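Local atomic coordinates of CAG pathogenicity island protein 13 (Helicobacter pylori, PDB entry 2G3V), a protein that is of unknown function but is encoded by cagS in the cag pathogenicity island, which is linked to a type IV secretion system. Residues Phe51-His56 against Leu91-Thr96; Lys46-Phe51 against Ile121-Phe126; Ala104-Phe109 against Glu161-Tyr166. One frame throughout, in Å; residues are numbered along the deposited sequence.

Contact 1: Phe51-His56 against Leu91-Thr96; sequences FFKQMH and LLESET
Phe52 and Glu93 mark the closest backbone approach of two nearly antiparallel helical segments, their CA atoms 5.2 Å apart and the segment axes inclined at 152° and 8.3 Å apart at their closest. From helix 35-57 the ring of Phe52 reaches across to helix 82-105, where CB of Leu92 lies over one face, 3.6 Å from Phe52 CD2, close enough to count as a CH-pi contact. That approach is displaced toward the rim of the ring, and Leu92 CD2 extends the apolar cover toward Phe52 CE1. The methyl of Thr96 arrives differently, in the ring plane, with CG2 3.4 Å from CE2 of Phe52. This is antiparallel helix packing within an all-helical protein, and Phe125, from the loop between helices 82-105 and 128-133, also touches Leu92.

Next to this greasy patch runs a polar one, centred on the carboxylate of Glu93. With CG anti to the backbone N (chi1 -177°) and the chain extended beyond it, Glu93 reaches past Lys53 to His56. His56 NE2 donates to Glu93 OE1, the imidazole and carboxylate planes nearly coplanar; the modelled 2.3 Å between those two atoms is too short to be trusted as a length. The His56 ring is folded back on its own helix (chi1 71°), so that the carbonyl O of Lys53 sits over its centre. The second oxygen, Glu93 OE2, faces Lys53, whose NZ is a long 3.7 Å from it, a loose salt bridge. A cationic lysine beside it would probably favour the charged carboxylate.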
loop_
_atom_site.group_PDB
_atom_site.type_symbol
_atom_site.label_atom_id
_atom_site.label_comp_id
_atom_site.label_asym_id
_atom_site.label_seq_id
_atom_site.Cartn_x
_atom_site.Cartn_y
_atom_site.Cartn_z
ATOM N N PHE A 51 2.397 -2.960 11.310
ATOM C CA PHE A 51 2.225 -4.391 11.117
ATOM C C PHE A 51 3.420 -4.907 10.346
ATOM O O PHE A 51 4.064 -5.882 10.742
ATOM C CB PHE A 51 0.947 -4.664 10.331
ATOM C CG PHE A 51 0.740 -6.107 9.976
ATOM C CD1 PHE A 51 0.384 -7.032 10.948
ATOM C CD2 PHE A 51 0.891 -6.537 8.661
ATOM C CE1 PHE A 51 0.175 -8.371 10.620
ATOM C CE2 PHE A 51 0.686 -7.870 8.314
ATOM C CZ PHE A 51 0.325 -8.790 9.304
ATOM N N PHE A 52 3.711 -4.235 9.239
ATOM C CA PHE A 52 4.844 -4.607 8.414
ATOM C C PHE A 52 6.144 -4.626 9.246
ATOM O O PHE A 52 6.895 -5.615 9.243
ATOM C CB PHE A 52 4.972 -3.649 7.218
ATOM C CG PHE A 52 3.771 -3.654 6.289
ATOM C CD1 PHE A 52 2.943 -4.775 6.190
ATOM C CD2 PHE A 52 3.473 -2.535 5.516
ATOM C CE1 PHE A 52 1.839 -4.778 5.337
ATOM C CE2 PHE A 52 2.381 -2.520 4.660
ATOM C CZ PHE A 52 1.555 -3.644 4.568
ATOM N N LYS A 53 6.403 -3.545 9.974
ATOM C CA LYS A 53 7.599 -3.488 10.806
ATOM C C LYS A 53 7.636 -4.675 11.770
ATOM O O LYS A 53 8.677 -5.290 11.963
ATOM C CB LYS A 53 7.629 -2.187 11.601
ATOM C CG LYS A 53 8.671 -2.181 12.717
ATOM C CD LYS A 53 8.836 -0.819 13.332
ATOM C CE LYS A 53 9.394 0.153 12.303
ATOM N NZ LYS A 53 9.751 1.483 12.882
ATOM N N GLN A 54 6.487 -4.996 12.358
ATOM C CA GLN A 54 6.382 -6.106 13.297
ATOM C C GLN A 54 6.666 -7.466 12.675
ATOM O O GLN A 54 7.044 -8.414 13.374
ATOM C CB GLN A 54 4.993 -6.114 13.949
ATOM C CG GLN A 54 4.934 -5.425 15.309
ATOM C CD GLN A 54 5.722 -6.178 16.386
ATOM O OE1 GLN A 54 6.955 -6.066 16.485
ATOM N NE2 GLN A 54 5.007 -6.961 17.193
HETATM N N MSE A 55 6.515 -7.589 11.365
HETATM C CA MSE A 55 6.764 -8.885 10.768
HETATM C C MSE A 55 8.266 -9.209 10.721
HETATM O O MSE A 55 8.708 -10.253 11.219
HETATM C CB MSE A 55 6.127 -8.931 9.379
HETATM C CG MSE A 55 4.631 -8.669 9.391
HETATM SE SE MSE A 55 3.628 -9.969 10.413
HETATM C CE MSE A 55 3.775 -11.429 9.218
ATOM N N HIS A 56 9.049 -8.304 10.146
ATOM C CA HIS A 56 10.488 -8.510 10.037
ATOM C C HIS A 56 11.239 -8.248 11.352
ATOM O O HIS A 56 12.356 -8.720 11.537
ATOM C CB HIS A 56 11.063 -7.634 8.906
ATOM C CG HIS A 56 11.077 -6.162 9.212
ATOM N ND1 HIS A 56 11.740 -5.628 10.297
ATOM C CD2 HIS A 56 10.537 -5.109 8.550
ATOM C CE1 HIS A 56 11.608 -4.312 10.293
ATOM N NE2 HIS A 56 10.882 -3.972 9.243
ATOM N N LEU A 91 10.586 -4.065 2.897
ATOM C CA LEU A 91 10.362 -3.156 1.785
ATOM C C LEU A 91 8.967 -2.519 1.858
ATOM O O LEU A 91 8.752 -1.424 1.344
ATOM C CB LEU A 91 10.548 -3.925 0.467
ATOM C CG LEU A 91 10.825 -3.152 -0.828
ATOM C CD1 LEU A 91 12.204 -2.490 -0.747
ATOM C CD2 LEU A 91 10.766 -4.105 -2.008
ATOM N N LEU A 92 8.023 -3.214 2.487
ATOM C CA LEU A 92 6.658 -2.710 2.655
ATOM C C LEU A 92 6.655 -1.636 3.735
ATOM O O LEU A 92 5.967 -0.625 3.603
ATOM C CB LEU A 92 5.699 -3.840 3.062
ATOM C CG LEU A 92 4.828 -4.504 1.990
ATOM C CD1 LEU A 92 5.613 -4.696 0.703
ATOM C CD2 LEU A 92 4.339 -5.832 2.498
ATOM N N GLU A 93 7.422 -1.857 4.804
ATOM C CA GLU A 93 7.508 -0.888 5.895
ATOM C C GLU A 93 8.117 0.396 5.354
ATOM O O GLU A 93 7.690 1.504 5.686
ATOM C CB GLU A 93 8.394 -1.410 7.023
ATOM C CG GLU A 93 8.464 -0.469 8.222
ATOM C CD GLU A 93 9.715 -0.672 9.059
ATOM O OE1 GLU A 93 10.035 -1.836 9.391
ATOM O OE2 GLU A 93 10.382 0.330 9.392
ATOM N N SER A 94 9.129 0.231 4.511
ATOM C CA SER A 94 9.806 1.363 3.900
ATOM C C SER A 94 8.844 2.194 3.060
ATOM O O SER A 94 8.761 3.409 3.214
ATOM C CB SER A 94 10.963 0.874 3.017
ATOM O OG SER A 94 11.937 0.174 3.774
ATOM N N GLU A 95 8.117 1.536 2.164
ATOM C CA GLU A 95 7.175 2.240 1.301
ATOM C C GLU A 95 6.051 2.896 2.100
ATOM O O GLU A 95 5.630 4.001 1.783
ATOM C CB GLU A 95 6.589 1.287 0.246
ATOM C CG GLU A 95 7.648 0.634 -0.628
ATOM C CD GLU A 95 8.687 1.631 -1.148
ATOM O OE1 GLU A 95 8.289 2.650 -1.766
ATOM O OE2 GLU A 95 9.901 1.398 -0.939
ATOM N N THR A 96 5.560 2.234 3.143
ATOM C CA THR A 96 4.494 2.846 3.929
ATOM C C THR A 96 5.027 4.124 4.595
ATOM O O THR A 96 4.292 5.096 4.801
ATOM C CB THR A 96 3.913 1.856 4.972
ATOM O OG1 THR A 96 4.955 1.306 5.779
ATOM C CG2 THR A 96 3.212 0.722 4.279
#

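Contact 2: Lys46-Phe51 against Ile121-Phe126; sequences KTMHDF and IFLPFF
Met48, a selenomethionine here, has CG anti to its carbonyl carbon (chi1 -62°), which sends the chain out from helix 35-57 toward the loop, while Phe126 swings its ring back to meet it with CG anti to the backbone N (chi1 173°). The two side chains cross at about a right angle. Met48 CG settles over the centre of the Phe126 ring, 3.6 Å from the centroid and almost on the ring normal, a CH-pi contact. The selenium follows more obliquely, SE lying 4.4 Å from that same Phe126 centroid in a Met-aromatic contact. SE of Met48 also touches CB of Phe122 and CD1 of Leu123, each 3.7 Å away and in directions roughly perpendicular to one another.

Phe51, further along the helix, takes the edge of the same ring. Phe126 points its CD1-CE1 edge at the face of Phe51 in a T-shaped pair, planes 82° apart and centroids 5.2 Å apart. At its own edge Phe51 CE2 comes 3.6 Å from the carbonyl O of Phe125, an oxygen that is hydrogen-bonded to Tyr89 OH.

The loop includes a short 3-10 segment, 123-125, with Phe122 and Phe126 on its flanks, and Val65 and Tyr69 of helix 59-69 also touch Phe51. Phe126 is thus gripped on a face by an aliphatic chain and at an edge by another ring, so the loop is held to the helix by shape and weak aromatic forces, with neither charge pairing nor hydrogen bonding between the two segments.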
loop_
_atom_site.group_PDB
_atom_site.type_symbol
_atom_site.label_atom_id
_atom_site.label_comp_id
_atom_site.label_asym_id
_atom_site.label_seq_id
_atom_site.Cartn_x
_atom_site.Cartn_y
_atom_site.Cartn_z
ATOM N N LYS A 46 -0.939 3.833 8.703
ATOM C CA LYS A 46 -0.123 3.719 9.920
ATOM C C LYS A 46 -0.248 2.341 10.563
ATOM O O LYS A 46 0.731 1.775 11.026
ATOM C CB LYS A 46 -0.544 4.798 10.930
ATOM C CG LYS A 46 0.164 4.720 12.250
ATOM C CD LYS A 46 1.620 5.070 12.102
ATOM C CE LYS A 46 2.300 5.084 13.461
ATOM N NZ LYS A 46 3.734 5.465 13.412
ATOM N N THR A 47 -1.466 1.816 10.609
ATOM C CA THR A 47 -1.696 0.494 11.178
ATOM C C THR A 47 -0.931 -0.563 10.365
ATOM O O THR A 47 -0.344 -1.479 10.926
ATOM C CB THR A 47 -3.203 0.178 11.184
ATOM O OG1 THR A 47 -3.877 1.261 11.832
ATOM C CG2 THR A 47 -3.501 -1.131 11.932
HETATM N N MSE A 48 -0.927 -0.431 9.045
HETATM C CA MSE A 48 -0.227 -1.403 8.211
HETATM C C MSE A 48 1.284 -1.244 8.379
HETATM O O MSE A 48 2.036 -2.228 8.520
HETATM C CB MSE A 48 -0.621 -1.230 6.738
HETATM C CG MSE A 48 -2.099 -1.459 6.475
HETATM SE SE MSE A 48 -2.531 -1.554 4.614
HETATM C CE MSE A 48 -2.698 0.314 4.203
ATOM N N HIS A 49 1.734 0.003 8.366
ATOM C CA HIS A 49 3.150 0.291 8.528
ATOM C C HIS A 49 3.734 -0.338 9.790
ATOM O O HIS A 49 4.868 -0.813 9.784
ATOM C CB HIS A 49 3.385 1.803 8.548
ATOM C CG HIS A 49 4.773 2.191 8.952
ATOM N ND1 HIS A 49 5.189 2.216 10.266
ATOM C CD2 HIS A 49 5.856 2.530 8.212
ATOM C CE1 HIS A 49 6.465 2.556 10.318
ATOM N NE2 HIS A 49 6.896 2.750 9.084
ATOM N N ASP A 50 2.967 -0.334 10.875
ATOM C CA ASP A 50 3.446 -0.929 12.114
ATOM C C ASP A 50 3.411 -2.447 12.003
ATOM O O ASP A 50 4.287 -3.133 12.523
ATOM C CB ASP A 50 2.592 -0.461 13.304
ATOM C CG ASP A 50 2.599 1.069 13.466
ATOM O OD1 ASP A 50 3.697 1.678 13.339
ATOM O OD2 ASP A 50 1.520 1.666 13.727
ATOM N N PHE A 51 2.397 -2.960 11.310
ATOM C CA PHE A 51 2.225 -4.391 11.117
ATOM C C PHE A 51 3.420 -4.907 10.346
ATOM O O PHE A 51 4.064 -5.882 10.742
ATOM C CB PHE A 51 0.947 -4.664 10.331
ATOM C CG PHE A 51 0.740 -6.107 9.976
ATOM C CD1 PHE A 51 0.384 -7.032 10.948
ATOM C CD2 PHE A 51 0.891 -6.537 8.661
ATOM C CE1 PHE A 51 0.175 -8.371 10.620
ATOM C CE2 PHE A 51 0.686 -7.870 8.314
ATOM C CZ PHE A 51 0.325 -8.790 9.304
ATOM N N ILE A 121 -1.768 -1.212 -2.851
ATOM C CA ILE A 121 -0.410 -1.708 -2.935
ATOM C C ILE A 121 -0.059 -2.546 -1.715
ATOM O O ILE A 121 0.708 -3.499 -1.809
ATOM C CB ILE A 121 0.582 -0.545 -3.037
ATOM C CG1 ILE A 121 0.397 0.146 -4.384
ATOM C CG2 ILE A 121 2.018 -1.040 -2.847
ATOM C CD1 ILE A 121 1.245 1.378 -4.544
ATOM N N PHE A 122 -0.653 -2.209 -0.577
ATOM C CA PHE A 122 -0.332 -2.888 0.668
ATOM C C PHE A 122 -1.295 -3.966 1.140
ATOM O O PHE A 122 -0.887 -4.874 1.860
ATOM C CB PHE A 122 -0.146 -1.834 1.761
ATOM C CG PHE A 122 0.703 -0.666 1.329
ATOM C CD1 PHE A 122 2.080 -0.796 1.207
ATOM C CD2 PHE A 122 0.109 0.538 0.949
ATOM C CE1 PHE A 122 2.859 0.251 0.703
ATOM C CE2 PHE A 122 0.881 1.596 0.441
ATOM C CZ PHE A 122 2.255 1.447 0.315
ATOM N N LEU A 123 -2.558 -3.871 0.734
ATOM C CA LEU A 123 -3.588 -4.834 1.141
ATOM C C LEU A 123 -3.292 -6.337 0.957
ATOM O O LEU A 123 -3.617 -7.140 1.825
ATOM C CB LEU A 123 -4.917 -4.476 0.458
ATOM C CG LEU A 123 -5.887 -3.547 1.212
ATOM C CD1 LEU A 123 -5.150 -2.687 2.195
ATOM C CD2 LEU A 123 -6.663 -2.681 0.214
ATOM N N PRO A 124 -2.673 -6.735 -0.167
ATOM C CA PRO A 124 -2.337 -8.147 -0.450
ATOM C C PRO A 124 -1.415 -8.809 0.584
ATOM O O PRO A 124 -1.313 -10.032 0.655
ATOM C CB PRO A 124 -1.666 -8.075 -1.821
ATOM C CG PRO A 124 -2.336 -6.919 -2.453
ATOM C CD PRO A 124 -2.372 -5.896 -1.340
ATOM N N PHE A 125 -0.732 -7.987 1.369
ATOM C CA PHE A 125 0.176 -8.484 2.390
ATOM C C PHE A 125 -0.309 -8.104 3.779
ATOM O O PHE A 125 0.388 -8.329 4.757
ATOM C CB PHE A 125 1.582 -7.907 2.179
ATOM C CG PHE A 125 2.275 -8.411 0.944
ATOM C CD1 PHE A 125 2.739 -9.725 0.872
ATOM C CD2 PHE A 125 2.446 -7.575 -0.157
ATOM C CE1 PHE A 125 3.363 -10.206 -0.289
ATOM C CE2 PHE A 125 3.071 -8.036 -1.328
ATOM C CZ PHE A 125 3.529 -9.358 -1.397
ATOM N N PHE A 126 -1.508 -7.540 3.873
ATOM C CA PHE A 126 -2.017 -7.130 5.176
ATOM C C PHE A 126 -3.378 -7.737 5.534
ATOM O O PHE A 126 -3.620 -8.157 6.667
ATOM C CB PHE A 126 -2.086 -5.599 5.242
ATOM C CG PHE A 126 -2.746 -5.089 6.480
ATOM C CD1 PHE A 126 -2.082 -5.142 7.705
ATOM C CD2 PHE A 126 -4.058 -4.592 6.437
ATOM C CE1 PHE A 126 -2.700 -4.719 8.859
ATOM C CE2 PHE A 126 -4.686 -4.169 7.592
ATOM C CZ PHE A 126 -4.009 -4.230 8.805
#

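Contact 3: Ala104-Phe109 against Glu161-Tyr166; sequences AENPNF and EEMNFY
Phe109 and Tyr166 make the aromatic part of the contact, an offset edge-to-face pair in which the edge of Phe109 is turned toward the face of Tyr166. Their centroids are 5.4 Å apart and the planes stand at 67°. Phe109 CD1 leads, 3.6 Å from Tyr166 CZ, and CE1 follows toward the hydroxyl. The first torsion of Phe109, with CG anti to the backbone N (chi1 -176°), carries its ring to the tyrosine; Phe109 also touches Leu99 and Ile103 of helix 82-105. On the opposite face of Tyr166 lies Phe165 CD2, over the ring centre, and Phe165 in turn stacks with Tyr178.

A second group of contacts gathers at the selenomethionine Met163. Its chain bends at the selenium (chi3 62°), bringing the terminal methyl beside the CG and carboxylate of Glu105, with Met163 CE modelled 3.2 Å from Glu105 OE2. Asn106 points its side chain at the same residue, but its amide is probably turned over and is modelled too close to that methyl, so the positions of both the amide and Met163 CE are doubtful.

Two carbonyl oxygens pack against carbon atoms: Asn108 O lies 3.5 Å from Tyr166 CD1, oblique to the tyrosine ring, and Tyr166 O is 3.4 Å from Asn108 CB. Within the chain leaving helix 82-105, a backbone hydrogen bond from Phe109 N to Asn106 O, 2.8 Å long, closes the turn.

Met158, in the loop leading into helix 160-168, also touches Asn106, Phe109 and Tyr166. The whole is a helix end running into a type I beta turn, Asn106 to Phe109, whose Asn106, Asn108 and Phe109 pack against the short helix 160-168, away from the centre of this all-helical fold.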
loop_
_atom_site.group_PDB
_atom_site.type_symbol
_atom_site.label_atom_id
_atom_site.label_comp_id
_atom_site.label_asym_id
_atom_site.label_seq_id
_atom_site.Cartn_x
_atom_site.Cartn_y
_atom_site.Cartn_z
ATOM N N ALA A 104 2.470 13.928 4.847
ATOM C CA ALA A 104 2.804 15.029 5.747
ATOM C C ALA A 104 3.252 16.291 4.999
ATOM O O ALA A 104 2.698 17.364 5.192
ATOM C CB ALA A 104 3.903 14.584 6.717
ATOM N N GLU A 105 4.263 16.139 4.153
ATOM C CA GLU A 105 4.857 17.220 3.360
ATOM C C GLU A 105 3.986 17.843 2.242
ATOM O O GLU A 105 4.372 18.850 1.638
ATOM C CB GLU A 105 6.174 16.698 2.770
ATOM C CG GLU A 105 7.013 17.692 1.963
ATOM C CD GLU A 105 7.630 18.800 2.814
ATOM O OE1 GLU A 105 8.133 18.501 3.918
ATOM O OE2 GLU A 105 7.627 19.968 2.370
ATOM N N ASN A 106 2.841 17.235 1.946
ATOM C CA ASN A 106 1.926 17.754 0.926
ATOM C C ASN A 106 0.455 17.473 1.305
ATOM O O ASN A 106 -0.131 16.484 0.848
ATOM C CB ASN A 106 2.198 17.121 -0.445
ATOM C CG ASN A 106 3.680 17.049 -0.799
ATOM O OD1 ASN A 106 4.309 15.999 -0.644
ATOM N ND2 ASN A 106 4.238 18.161 -1.291
ATOM N N PRO A 107 -0.159 18.351 2.131
ATOM C CA PRO A 107 -1.547 18.228 2.591
ATOM C C PRO A 107 -2.555 17.642 1.611
ATOM O O PRO A 107 -3.264 16.695 1.954
ATOM C CB PRO A 107 -1.895 19.654 2.998
ATOM C CG PRO A 107 -0.638 20.105 3.626
ATOM C CD PRO A 107 0.422 19.617 2.621
ATOM N N ASN A 108 -2.603 18.191 0.396
ATOM C CA ASN A 108 -3.551 17.753 -0.633
ATOM C C ASN A 108 -3.285 16.408 -1.309
ATOM O O ASN A 108 -4.025 16.006 -2.206
ATOM C CB ASN A 108 -3.697 18.833 -1.706
ATOM C CG ASN A 108 -4.358 20.090 -1.185
ATOM O OD1 ASN A 108 -4.171 21.175 -1.742
ATOM N ND2 ASN A 108 -5.149 19.954 -0.123
ATOM N N PHE A 109 -2.228 15.717 -0.902
ATOM C CA PHE A 109 -1.950 14.404 -1.467
ATOM C C PHE A 109 -2.967 13.582 -0.691
ATOM O O PHE A 109 -2.950 13.596 0.542
ATOM C CB PHE A 109 -0.527 13.982 -1.123
ATOM C CG PHE A 109 -0.116 12.692 -1.739
ATOM C CD1 PHE A 109 0.334 12.651 -3.052
ATOM C CD2 PHE A 109 -0.213 11.503 -1.017
ATOM C CE1 PHE A 109 0.681 11.438 -3.647
ATOM C CE2 PHE A 109 0.129 10.284 -1.596
ATOM C CZ PHE A 109 0.578 10.248 -2.914
ATOM N N GLU A 161 7.914 19.958 -8.649
ATOM C CA GLU A 161 6.859 20.089 -9.639
ATOM C C GLU A 161 5.585 19.433 -9.121
ATOM O O GLU A 161 4.498 20.014 -9.196
ATOM C CB GLU A 161 7.297 19.437 -10.956
ATOM C CG GLU A 161 6.309 19.587 -12.120
ATOM C CD GLU A 161 6.924 19.176 -13.452
ATOM O OE1 GLU A 161 7.370 18.015 -13.578
ATOM O OE2 GLU A 161 6.971 20.016 -14.375
ATOM N N GLU A 162 5.723 18.225 -8.588
ATOM C CA GLU A 162 4.576 17.499 -8.052
ATOM C C GLU A 162 4.021 18.220 -6.831
ATOM O O GLU A 162 2.816 18.428 -6.717
ATOM C CB GLU A 162 4.976 16.059 -7.690
ATOM C CG GLU A 162 5.428 15.250 -8.903
ATOM C CD GLU A 162 5.863 13.828 -8.576
ATOM O OE1 GLU A 162 6.837 13.655 -7.819
ATOM O OE2 GLU A 162 5.229 12.882 -9.090
HETATM N N MSE A 163 4.908 18.606 -5.920
HETATM C CA MSE A 163 4.496 19.325 -4.719
HETATM C C MSE A 163 3.743 20.588 -5.121
HETATM O O MSE A 163 2.606 20.801 -4.707
HETATM C CB MSE A 163 5.710 19.697 -3.864
HETATM C CG MSE A 163 6.430 18.492 -3.277
HETATM SE SE MSE A 163 7.709 18.947 -1.915
HETATM C CE MSE A 163 6.523 19.732 -0.632
ATOM N N ASN A 164 4.377 21.421 -5.941
ATOM C CA ASN A 164 3.742 22.649 -6.399
ATOM C C ASN A 164 2.315 22.350 -6.849
ATOM O O ASN A 164 1.364 22.991 -6.397
ATOM C CB ASN A 164 4.524 23.261 -7.567
ATOM C CG ASN A 164 5.769 24.005 -7.117
ATOM O OD1 ASN A 164 5.767 24.674 -6.083
ATOM N ND2 ASN A 164 6.836 23.909 -7.905
ATOM N N PHE A 165 2.176 21.367 -7.741
ATOM C CA PHE A 165 0.873 20.973 -8.266
ATOM C C PHE A 165 -0.145 20.781 -7.153
ATOM O O PHE A 165 -1.170 21.456 -7.103
ATOM C CB PHE A 165 0.983 19.671 -9.053
ATOM C CG PHE A 165 -0.343 19.143 -9.501
ATOM C CD1 PHE A 165 -1.035 19.766 -10.538
ATOM C CD2 PHE A 165 -0.950 18.091 -8.822
ATOM C CE1 PHE A 165 -2.318 19.356 -10.888
ATOM C CE2 PHE A 165 -2.225 17.675 -9.161
ATOM C CZ PHE A 165 -2.915 18.315 -10.200
ATOM N N TYR A 166 0.141 19.839 -6.267
ATOM C CA TYR A 166 -0.748 19.558 -5.152
ATOM C C TYR A 166 -0.991 20.808 -4.328
ATOM O O TYR A 166 -2.082 21.006 -3.797
ATOM C CB TYR A 166 -0.164 18.447 -4.262
ATOM C CG TYR A 166 -0.426 17.061 -4.795
ATOM C CD1 TYR A 166 -1.717 16.533 -4.804
ATOM C CD2 TYR A 166 0.598 16.301 -5.343
ATOM C CE1 TYR A 166 -1.979 15.281 -5.351
ATOM C CE2 TYR A 166 0.349 15.052 -5.897
ATOM C CZ TYR A 166 -0.941 14.545 -5.897
ATOM O OH TYR A 166 -1.179 13.299 -6.447
#

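Overall arrangement
Contacts 1 and 2 are neighbours, their centres 7 Å apart, and share Phe51 on helix 35-57. Contact 1 is nested inside the chain loop that contact 2 closes. They also touch directly: Leu92 CD2 lies 3.5 Å from Phe125 CB, and Thr96 CG2 3.6 Å from Phe122 CD1, so helix 35-57, helix 82-105 and the 121-126 loop pack together as one continuous cluster. Contact 3 stands apart, its centre about 24 Å from that of contact 1 and about 23 Å from that of contact 2, with nearest atoms about 9 Å away in both cases. Helix 82-105 spans the gap, serving contact 1 along its length and contact 3 at its C-terminal end.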